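Local coordinates for SPbeta prophage-derived uncharacterized protein YopX (Bacillus subtilis, PDB 2I2L), which is a homodimeric, helix-free beta-sheet protein of the YopX family, encoded by the SPbeta prophage, whose function is unknown, at residues N2-V7 / H14-E19; R6-E11 / D122-P127; A53-A58 / I65-I70. All coordinates share one frame; numbering follows the deposited sequence.

Contact 1 of 3, residues N2-V7 / H14-E19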
loop_
_atom_site.group_PDB
_atom_site.type_symbol
_atom_site.label_atom_id
_atom_site.label_comp_id
_atom_site.label_asym_id
_atom_site.label_seq_id
_atom_site.Cartn_x
_atom_site.Cartn_y
_atom_site.Cartn_z
ATOM N N ASN B 2 -1.757 8.813 3.448
ATOM C CA ASN B 2 -1.789 7.548 2.713
ATOM C C ASN B 2 -2.481 7.863 1.399
ATOM O O ASN B 2 -3.672 7.607 1.237
ATOM C CB ASN B 2 -2.609 6.531 3.503
ATOM C CG ASN B 2 -3.735 7.187 4.289
ATOM O OD1 ASN B 2 -4.623 7.829 3.723
ATOM N ND2 ASN B 2 -3.692 7.035 5.604
ATOM N N THR B 3 -1.746 8.424 0.454
ATOM C CA THR B 3 -2.396 8.788 -0.785
ATOM C C THR B 3 -1.541 8.761 -2.039
ATOM O O THR B 3 -2.072 8.697 -3.143
ATOM C CB THR B 3 -3.068 10.172 -0.609
ATOM O OG1 THR B 3 -4.423 9.976 -0.190
ATOM C CG2 THR B 3 -3.035 10.975 -1.889
ATOM N N ALA B 4 -0.224 8.790 -1.874
ATOM C CA ALA B 4 0.687 8.779 -3.024
ATOM C C ALA B 4 0.453 7.620 -3.991
ATOM O O ALA B 4 0.330 6.457 -3.590
ATOM C CB ALA B 4 2.143 8.764 -2.553
ATOM N N TYR B 5 0.383 7.961 -5.273
ATOM C CA TYR B 5 0.209 6.974 -6.327
ATOM C C TYR B 5 0.669 7.622 -7.628
ATOM O O TYR B 5 0.895 8.839 -7.685
ATOM C CB TYR B 5 -1.262 6.534 -6.455
ATOM C CG TYR B 5 -2.156 7.561 -7.098
ATOM C CD1 TYR B 5 -2.802 8.516 -6.332
ATOM C CD2 TYR B 5 -2.270 7.641 -8.491
ATOM C CE1 TYR B 5 -3.534 9.542 -6.926
ATOM C CE2 TYR B 5 -2.989 8.656 -9.097
ATOM C CZ TYR B 5 -3.619 9.613 -8.307
ATOM O OH TYR B 5 -4.291 10.675 -8.882
ATOM N N ARG B 6 0.826 6.791 -8.653
ATOM C CA ARG B 6 1.216 7.229 -9.991
ATOM C C ARG B 6 0.562 6.254 -10.970
ATOM O O ARG B 6 0.432 5.065 -10.680
ATOM C CB ARG B 6 2.750 7.205 -10.166
ATOM C CG ARG B 6 3.412 5.948 -9.626
ATOM C CD ARG B 6 4.451 5.349 -10.567
ATOM N NE ARG B 6 5.824 5.748 -10.260
ATOM C CZ ARG B 6 6.842 4.891 -10.149
ATOM N NH1 ARG B 6 6.653 3.582 -10.316
ATOM N NH2 ARG B 6 8.058 5.343 -9.864
ATOM N N VAL B 7 0.111 6.757 -12.110
ATOM C CA VAL B 7 -0.488 5.883 -13.105
ATOM C C VAL B 7 0.205 6.040 -14.437
ATOM O O VAL B 7 0.509 7.150 -14.879
ATOM C CB VAL B 7 -1.990 6.156 -13.323
ATOM C CG1 VAL B 7 -2.783 5.751 -12.107
ATOM C CG2 VAL B 7 -2.201 7.603 -13.628
ATOM N N HIS B 14 1.874 9.547 -14.714
ATOM C CA HIS B 14 1.128 10.588 -14.006
ATOM C C HIS B 14 1.289 10.444 -12.495
ATOM O O HIS B 14 1.057 9.368 -11.939
ATOM C CB HIS B 14 -0.361 10.506 -14.339
ATOM C CG HIS B 14 -0.676 10.710 -15.792
ATOM N ND1 HIS B 14 -0.885 11.952 -16.338
ATOM C CD2 HIS B 14 -0.789 9.817 -16.807
ATOM C CE1 HIS B 14 -1.114 11.825 -17.639
ATOM N NE2 HIS B 14 -1.060 10.544 -17.943
ATOM N N TYR B 15 1.692 11.522 -11.828
ATOM C CA TYR B 15 1.843 11.502 -10.379
ATOM C C TYR B 15 0.677 12.236 -9.719
ATOM O O TYR B 15 0.174 13.231 -10.249
ATOM C CB TYR B 15 3.179 12.105 -9.975
ATOM C CG TYR B 15 4.308 11.106 -10.073
ATOM C CD1 TYR B 15 4.376 10.019 -9.199
ATOM C CD2 TYR B 15 5.292 11.223 -11.059
ATOM C CE1 TYR B 15 5.393 9.070 -9.302
ATOM C CE2 TYR B 15 6.316 10.277 -11.174
ATOM C CZ TYR B 15 6.358 9.204 -10.292
ATOM O OH TYR B 15 7.347 8.254 -10.405
ATOM N N TRP B 16 0.243 11.708 -8.573
ATOM C CA TRP B 16 -0.888 12.235 -7.807
ATOM C C TRP B 16 -0.886 13.746 -7.586
ATOM O O TRP B 16 -1.940 14.389 -7.604
ATOM C CB TRP B 16 -0.966 11.534 -6.447
ATOM C CG TRP B 16 0.229 11.794 -5.588
ATOM C CD1 TRP B 16 1.417 11.123 -5.608
ATOM C CD2 TRP B 16 0.382 12.853 -4.638
ATOM N NE1 TRP B 16 2.302 11.704 -4.733
ATOM C CE2 TRP B 16 1.691 12.773 -4.123
ATOM C CE3 TRP B 16 -0.464 13.874 -4.173
ATOM C CZ2 TRP B 16 2.184 13.672 -3.161
ATOM C CZ3 TRP B 16 0.027 14.773 -3.215
ATOM C CH2 TRP B 16 1.338 14.663 -2.723
ATOM N N ASP B 17 0.296 14.311 -7.381
ATOM C CA ASP B 17 0.401 15.739 -7.148
ATOM C C ASP B 17 0.231 16.625 -8.395
ATOM O O ASP B 17 0.009 17.828 -8.255
ATOM C CB ASP B 17 1.722 16.033 -6.439
ATOM C CG ASP B 17 2.884 15.328 -7.081
ATOM O OD1 ASP B 17 3.420 15.841 -8.087
ATOM O OD2 ASP B 17 3.251 14.244 -6.588
ATOM N N ASP B 18 0.317 16.051 -9.598
ATOM C CA ASP B 18 0.139 16.835 -10.828
ATOM C C ASP B 18 -1.190 17.610 -10.788
ATOM O O ASP B 18 -2.231 17.054 -10.427
ATOM C CB ASP B 18 0.099 15.942 -12.080
ATOM C CG ASP B 18 1.329 15.065 -12.242
ATOM O OD1 ASP B 18 2.464 15.551 -12.042
ATOM O OD2 ASP B 18 1.151 13.880 -12.597
ATOM N N GLU B 19 -1.167 18.876 -11.195
ATOM C CA GLU B 19 -2.376 19.695 -11.183
ATOM C C GLU B 19 -3.627 19.037 -11.788
ATOM O O GLU B 19 -3.597 18.512 -12.906
ATOM C CB GLU B 19 -2.109 21.032 -11.887
#
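Arg6 and Tyr15 run side by side on one face of an antiparallel beta hairpin formed by strands 5-8 and 13-15, forming a non-hydrogen-bonded pair with CA atoms 4.3 Å apart. The arginine chain bends at chi2 and chi3, which carries its guanidinium alongside the tyrosine ring to the phenol. There it presents its NE side, and both NE and NH2 donate to the single acceptor Tyr15 OH, which lies 13° out of the guanidinium plane. The guanidinium and ring planes are turned 63° apart, so the pair is an in-plane grip on oxygen and not a stack.

On the other face, Val7 CG2 rests on His14 CB, while the imidazole NE2 of His14 is hydrogen-bonded to Asp9. Beyond the paired strands a type I turn from Tyr15 to Asp18 lets Trp16 fold back over residues 4 and 5. Its CG lies between the backbone N and the carbonyl carbon (chi1 64°), and the indole lies against Ala4, whose CA sits 3.8 Å from the centroid of the five-membered ring in a CH-pi contact. Trp16 CB covers a face of the Tyr5 ring, and Trp16 N donates to Tyr5 O at 3.1 Å.

Contact 2 of 3, residues R6-E11 / D122-P127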
loop_
_atom_site.group_PDB
_atom_site.type_symbol
_atom_site.label_atom_id
_atom_site.label_comp_id
_atom_site.label_asym_id
_atom_site.label_seq_id
_atom_site.Cartn_x
_atom_site.Cartn_y
_atom_site.Cartn_z
ATOM N N ARG B 6 0.826 6.791 -8.653
ATOM C CA ARG B 6 1.216 7.229 -9.991
ATOM C C ARG B 6 0.562 6.254 -10.970
ATOM O O ARG B 6 0.432 5.065 -10.680
ATOM C CB ARG B 6 2.750 7.205 -10.166
ATOM C CG ARG B 6 3.412 5.948 -9.626
ATOM C CD ARG B 6 4.451 5.349 -10.567
ATOM N NE ARG B 6 5.824 5.748 -10.260
ATOM C CZ ARG B 6 6.842 4.891 -10.149
ATOM N NH1 ARG B 6 6.653 3.582 -10.316
ATOM N NH2 ARG B 6 8.058 5.343 -9.864
ATOM N N VAL B 7 0.111 6.757 -12.110
ATOM C CA VAL B 7 -0.488 5.883 -13.105
ATOM C C VAL B 7 0.205 6.040 -14.437
ATOM O O VAL B 7 0.509 7.150 -14.879
ATOM C CB VAL B 7 -1.990 6.156 -13.323
ATOM C CG1 VAL B 7 -2.783 5.751 -12.107
ATOM C CG2 VAL B 7 -2.201 7.603 -13.628
ATOM N N TRP B 8 0.477 4.899 -15.053
ATOM C CA TRP B 8 1.093 4.846 -16.365
ATOM C C TRP B 8 -0.126 4.676 -17.267
ATOM O O TRP B 8 -0.875 3.708 -17.114
ATOM C CB TRP B 8 1.995 3.621 -16.453
ATOM C CG TRP B 8 2.642 3.423 -17.781
ATOM C CD1 TRP B 8 2.520 2.332 -18.594
ATOM C CD2 TRP B 8 3.590 4.287 -18.413
ATOM N NE1 TRP B 8 3.343 2.456 -19.689
ATOM C CE2 TRP B 8 4.016 3.650 -19.603
ATOM C CE3 TRP B 8 4.133 5.542 -18.089
ATOM C CZ2 TRP B 8 4.952 4.214 -20.468
ATOM C CZ3 TRP B 8 5.071 6.107 -18.956
ATOM C CH2 TRP B 8 5.469 5.439 -20.128
ATOM N N ASP B 9 -0.348 5.623 -18.176
ATOM C CA ASP B 9 -1.501 5.560 -19.064
ATOM C C ASP B 9 -1.153 4.939 -20.407
ATOM O O ASP B 9 -1.955 4.998 -21.338
ATOM C CB ASP B 9 -2.057 6.952 -19.311
ATOM C CG ASP B 9 -1.129 7.800 -20.143
ATOM O OD1 ASP B 9 -1.525 8.919 -20.529
ATOM O OD2 ASP B 9 0.004 7.345 -20.413
ATOM N N GLY B 10 0.041 4.358 -20.510
ATOM C CA GLY B 10 0.465 3.739 -21.755
ATOM C C GLY B 10 1.584 4.507 -22.444
ATOM O O GLY B 10 2.522 3.914 -22.978
ATOM N N GLU B 11 1.492 5.831 -22.422
ATOM C CA GLU B 11 2.497 6.670 -23.055
ATOM C C GLU B 11 3.290 7.500 -22.040
ATOM O O GLU B 11 4.506 7.660 -22.173
ATOM C CB GLU B 11 1.837 7.598 -24.084
ATOM C CG GLU B 11 1.077 6.886 -25.208
ATOM C CD GLU B 11 0.527 7.858 -26.264
ATOM O OE1 GLU B 11 -0.303 7.437 -27.106
ATOM O OE2 GLU B 11 0.928 9.047 -26.258
ATOM N N ASP B 122 11.727 3.342 -13.512
ATOM C CA ASP B 122 10.671 2.361 -13.270
ATOM C C ASP B 122 10.548 1.377 -14.422
ATOM O O ASP B 122 11.112 1.579 -15.496
ATOM C CB ASP B 122 9.333 3.060 -13.031
ATOM C CG ASP B 122 8.994 4.057 -14.112
ATOM O OD1 ASP B 122 8.587 3.635 -15.217
ATOM O OD2 ASP B 122 9.141 5.267 -13.851
ATOM N N VAL B 123 9.809 0.307 -14.180
ATOM C CA VAL B 123 9.614 -0.736 -15.172
ATOM C C VAL B 123 8.917 -0.250 -16.435
ATOM O O VAL B 123 9.106 -0.826 -17.513
ATOM C CB VAL B 123 8.825 -1.882 -14.560
ATOM N N TYR B 124 8.118 0.809 -16.322
ATOM C CA TYR B 124 7.403 1.298 -17.498
ATOM C C TYR B 124 8.159 2.260 -18.410
ATOM O O TYR B 124 8.042 2.179 -19.631
ATOM C CB TYR B 124 6.051 1.892 -17.089
ATOM C CG TYR B 124 5.125 0.849 -16.494
ATOM C CD1 TYR B 124 5.071 0.642 -15.117
ATOM C CD2 TYR B 124 4.354 0.026 -17.307
ATOM C CE1 TYR B 124 4.282 -0.354 -14.565
ATOM C CE2 TYR B 124 3.564 -0.977 -16.765
ATOM C CZ TYR B 124 3.535 -1.162 -15.392
ATOM O OH TYR B 124 2.788 -2.174 -14.844
ATOM N N GLN B 125 8.946 3.161 -17.842
ATOM C CA GLN B 125 9.687 4.100 -18.674
ATOM C C GLN B 125 11.142 3.695 -18.883
ATOM O O GLN B 125 11.859 4.318 -19.667
ATOM C CB GLN B 125 9.623 5.499 -18.064
ATOM C CG GLN B 125 8.220 6.049 -18.003
ATOM C CD GLN B 125 8.174 7.472 -17.507
ATOM O OE1 GLN B 125 8.489 7.754 -16.347
ATOM N NE2 GLN B 125 7.778 8.389 -18.388
ATOM N N ASN B 126 11.580 2.653 -18.188
ATOM C CA ASN B 126 12.956 2.217 -18.312
ATOM C C ASN B 126 13.076 0.696 -18.379
ATOM O O ASN B 126 13.822 0.076 -17.605
ATOM C CB ASN B 126 13.790 2.751 -17.134
ATOM C CG ASN B 126 13.392 4.157 -16.724
ATOM O OD1 ASN B 126 12.392 4.352 -16.037
ATOM N ND2 ASN B 126 14.164 5.146 -17.154
ATOM N N PRO B 127 12.325 0.064 -19.290
ATOM C CA PRO B 127 12.425 -1.397 -19.391
ATOM C C PRO B 127 13.816 -1.706 -19.938
ATOM O O PRO B 127 14.442 -0.849 -20.571
ATOM C CB PRO B 127 11.319 -1.750 -20.377
ATOM C CG PRO B 127 11.278 -0.536 -21.272
ATOM C CD PRO B 127 11.389 0.609 -20.287
#
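The end of strand 5-8 faces a short turn with helical backbone angles at residues 123-125; no hydrogen bond joins the two segments, and their closest CA atoms, those of Trp8 and Tyr124, are 7.3 Å apart. The turn follows strand 115-122 and is organised by an Asx motif, in which Asp122 OD1 accepts from Gln125 N at 2.7 Å. Asn126 OD1 in turn accepts from Asp122 N, and Asn126 N donates to Asp122 O.

Trp8 carries most of the contact. With CG anti to N (chi1 177°), its indole extends from the strand toward the turn and is enclosed on both faces. Tyr124 CB stands 3.6 Å from the centroid of the five-membered ring, only 5° off the normal, a CH-pi contact; on the opposite face lies the backbone at Gly10 and Glu11, where an Asx turn from Asp9 OD2 to Glu11 N bends the chain. The Tyr124 ring is inclined obliquely to the indole, at 35°, with its CD2 atom close to Trp8 CD1. Gln125, its chain extended beyond CG, crosses the far end of the six-membered ring and brings CG close to Trp8 CZ3.

The Arg6 and Asp122 side chains run antiparallel without pairing. NE and NH2 of Arg6 are engaged by Tyr15 OH, and no N-H points at the carboxylate, so any attraction is probably electrostatic alone: Asp122 OD2 lies over a guanidinium face, 4.1 Å from Arg6 NH2.

Contact 3 of 3, residues A53-A58 / I65-I70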
loop_
_atom_site.group_PDB
_atom_site.type_symbol
_atom_site.label_atom_id
_atom_site.label_comp_id
_atom_site.label_asym_id
_atom_site.label_seq_id
_atom_site.Cartn_x
_atom_site.Cartn_y
_atom_site.Cartn_z
ATOM N N ALA B 53 -1.270 1.223 -15.778
ATOM C CA ALA B 53 -1.110 0.593 -14.474
ATOM C C ALA B 53 -1.134 1.569 -13.290
ATOM O O ALA B 53 -0.563 2.665 -13.361
ATOM C CB ALA B 53 0.189 -0.216 -14.452
ATOM N N LEU B 54 -1.798 1.153 -12.209
ATOM C CA LEU B 54 -1.901 1.941 -10.979
ATOM C C LEU B 54 -0.805 1.463 -10.006
ATOM O O LEU B 54 -0.764 0.289 -9.636
ATOM C CB LEU B 54 -3.281 1.732 -10.332
ATOM C CG LEU B 54 -3.919 2.843 -9.476
ATOM C CD1 LEU B 54 -5.088 2.281 -8.709
ATOM C CD2 LEU B 54 -2.918 3.428 -8.503
HETATM N N MSE B 55 0.080 2.372 -9.601
HETATM C CA MSE B 55 1.155 2.049 -8.657
HETATM C C MSE B 55 1.116 2.933 -7.397
HETATM O O MSE B 55 1.214 4.168 -7.465
HETATM C CB MSE B 55 2.505 2.200 -9.337
HETATM C CG MSE B 55 2.691 1.296 -10.542
HETATM SE SE MSE B 55 3.882 2.150 -11.827
HETATM C CE MSE B 55 2.586 3.365 -12.594
ATOM N N TRP B 56 0.969 2.292 -6.241
ATOM C CA TRP B 56 0.927 3.023 -4.983
ATOM C C TRP B 56 2.313 3.379 -4.470
ATOM O O TRP B 56 3.328 2.773 -4.850
ATOM C CB TRP B 56 0.212 2.210 -3.908
ATOM C CG TRP B 56 -1.205 1.914 -4.224
ATOM C CD1 TRP B 56 -1.739 0.691 -4.480
ATOM C CD2 TRP B 56 -2.289 2.851 -4.290
ATOM N NE1 TRP B 56 -3.091 0.803 -4.703
ATOM C CE2 TRP B 56 -3.455 2.117 -4.592
ATOM C CE3 TRP B 56 -2.388 4.233 -4.119
ATOM C CZ2 TRP B 56 -4.710 2.721 -4.725
ATOM C CZ3 TRP B 56 -3.643 4.833 -4.249
ATOM C CH2 TRP B 56 -4.784 4.072 -4.551
ATOM N N GLY B 57 2.347 4.367 -3.588
ATOM C CA GLY B 57 3.613 4.768 -3.024
ATOM C C GLY B 57 3.635 4.556 -1.529
ATOM O O GLY B 57 2.597 4.510 -0.892
ATOM N N ALA B 58 4.829 4.408 -0.980
ATOM C CA ALA B 58 5.019 4.235 0.448
ATOM C C ALA B 58 6.133 5.200 0.853
ATOM O O ALA B 58 7.086 5.424 0.105
ATOM C CB ALA B 58 5.434 2.793 0.763
ATOM N N ILE B 65 8.256 5.870 -2.276
ATOM C CA ILE B 65 8.706 4.926 -3.288
ATOM C C ILE B 65 7.501 4.161 -3.832
ATOM O O ILE B 65 6.667 3.678 -3.062
ATOM C CB ILE B 65 9.772 3.952 -2.692
ATOM C CG1 ILE B 65 10.802 3.578 -3.760
ATOM C CG2 ILE B 65 9.118 2.694 -2.177
ATOM C CD1 ILE B 65 12.047 2.874 -3.208
ATOM N N TYR B 66 7.405 4.080 -5.161
ATOM C CA TYR B 66 6.305 3.389 -5.848
ATOM C C TYR B 66 6.796 2.017 -6.336
ATOM O O TYR B 66 7.513 1.348 -5.606
ATOM C CB TYR B 66 5.820 4.258 -7.008
ATOM C CG TYR B 66 5.370 5.653 -6.587
ATOM C CD1 TYR B 66 4.022 5.924 -6.305
ATOM C CD2 TYR B 66 6.289 6.697 -6.477
ATOM C CE1 TYR B 66 3.598 7.192 -5.931
ATOM C CE2 TYR B 66 5.880 7.973 -6.101
ATOM C CZ TYR B 66 4.529 8.218 -5.829
ATOM O OH TYR B 66 4.120 9.491 -5.471
ATOM N N ASP B 67 6.442 1.585 -7.547
ATOM C CA ASP B 67 6.917 0.275 -8.023
ATOM C C ASP B 67 7.979 0.341 -9.124
ATOM O O ASP B 67 7.826 -0.238 -10.205
ATOM C CB ASP B 67 5.731 -0.552 -8.472
ATOM C CG ASP B 67 4.762 -0.805 -7.338
ATOM O OD1 ASP B 67 4.206 0.196 -6.836
ATOM O OD2 ASP B 67 4.570 -1.984 -6.943
ATOM N N ARG B 68 9.085 1.010 -8.794
ATOM C CA ARG B 68 10.199 1.260 -9.710
ATOM C C ARG B 68 11.463 0.401 -9.568
ATOM O O ARG B 68 11.497 -0.566 -8.808
ATOM C CB ARG B 68 10.593 2.725 -9.571
ATOM C CG ARG B 68 10.993 3.074 -8.158
ATOM C CD ARG B 68 10.003 4.015 -7.507
ATOM N NE ARG B 68 10.159 5.392 -7.974
ATOM C CZ ARG B 68 9.803 6.467 -7.270
ATOM N NH1 ARG B 68 9.268 6.330 -6.061
ATOM N NH2 ARG B 68 9.987 7.685 -7.771
ATOM N N SER B 69 12.498 0.780 -10.324
ATOM C CA SER B 69 13.802 0.098 -10.320
ATOM C C SER B 69 14.769 0.884 -9.436
ATOM O O SER B 69 14.806 2.109 -9.493
ATOM C CB SER B 69 14.393 0.029 -11.741
ATOM O OG SER B 69 13.562 -0.680 -12.645
ATOM N N ILE B 70 15.545 0.193 -8.614
ATOM C CA ILE B 70 16.501 0.880 -7.756
ATOM C C ILE B 70 17.827 0.141 -7.757
ATOM O O ILE B 70 17.891 -1.040 -8.113
ATOM C CB ILE B 70 15.991 1.007 -6.285
ATOM C CG1 ILE B 70 15.636 -0.360 -5.713
ATOM C CG2 ILE B 70 14.780 1.888 -6.223
ATOM C CD1 ILE B 70 16.775 -1.040 -4.979
#
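Tyr66 lies against the backbone of residues 55-57 just where an antiparallel pairing gives out. Ala58 and Ile65 form a hydrogen-bonded pair, with Ala58 N to Ile65 O at 2.9 Å and Ile65 N to Ala58 O at 2.7 Å; after Ile65 the chain swings away toward strand 68-74.

From its CB, 3.6 Å from Trp56 O, the Tyr66 side chain runs along Gly57. CG lies anti to the carbonyl carbon (chi1 -57°), and the ring meets the strand through one flank. CD1 is 3.5 Å from Gly57 CA and equally near Met55 O, which sits at the ring edge; CE1 continues past Gly57 N and CA. At the tip, OH reaches a weak hydrogen bond with Trp16 NE1. The absence of a side chain at Gly57 makes room for this ring. Tyr66 CA makes a CA-H...O contact with Trp56 O at 3.2 Å.

Trp56 points the other way, across the dimer interface, where its NE1 bonds Asn2 O of the second subunit and its ring meets Trp56 of that subunit. Tyr66 packs against Gly57 beside strand 5-8, touching Ala4 and Arg6, and its ring meets that of Tyr15 on strand 13-15, while the chain after it enters the five-stranded sheet between strands 81-89 and 115-122.

How the contacts relate
Strand 5-8 ties the three together: it pairs with 13-15 in contact 1, lends Trp8 to contact 2 and hydrogen-bonds along its other edge to strand 53-60 of contact 3, through Arg6 N to Met55 O (2.9 Å) and Ala53 N to Trp8 O (2.8 Å). The centres lie about 13 Å (contacts 1 and 2), 11 Å (1 and 3) and 10 Å (2 and 3) apart. Contacts 2 and 3 join the four- and five-stranded sheets: the loop after strand 115-122 packs on strand 5-8, and residues 65-67 lead into strand 68-74. Arg6 lies where all three converge, its CZ 3.4 Å from Tyr66 CB. Contacts 1 and 3, unlike contact 2, touch the second subunit.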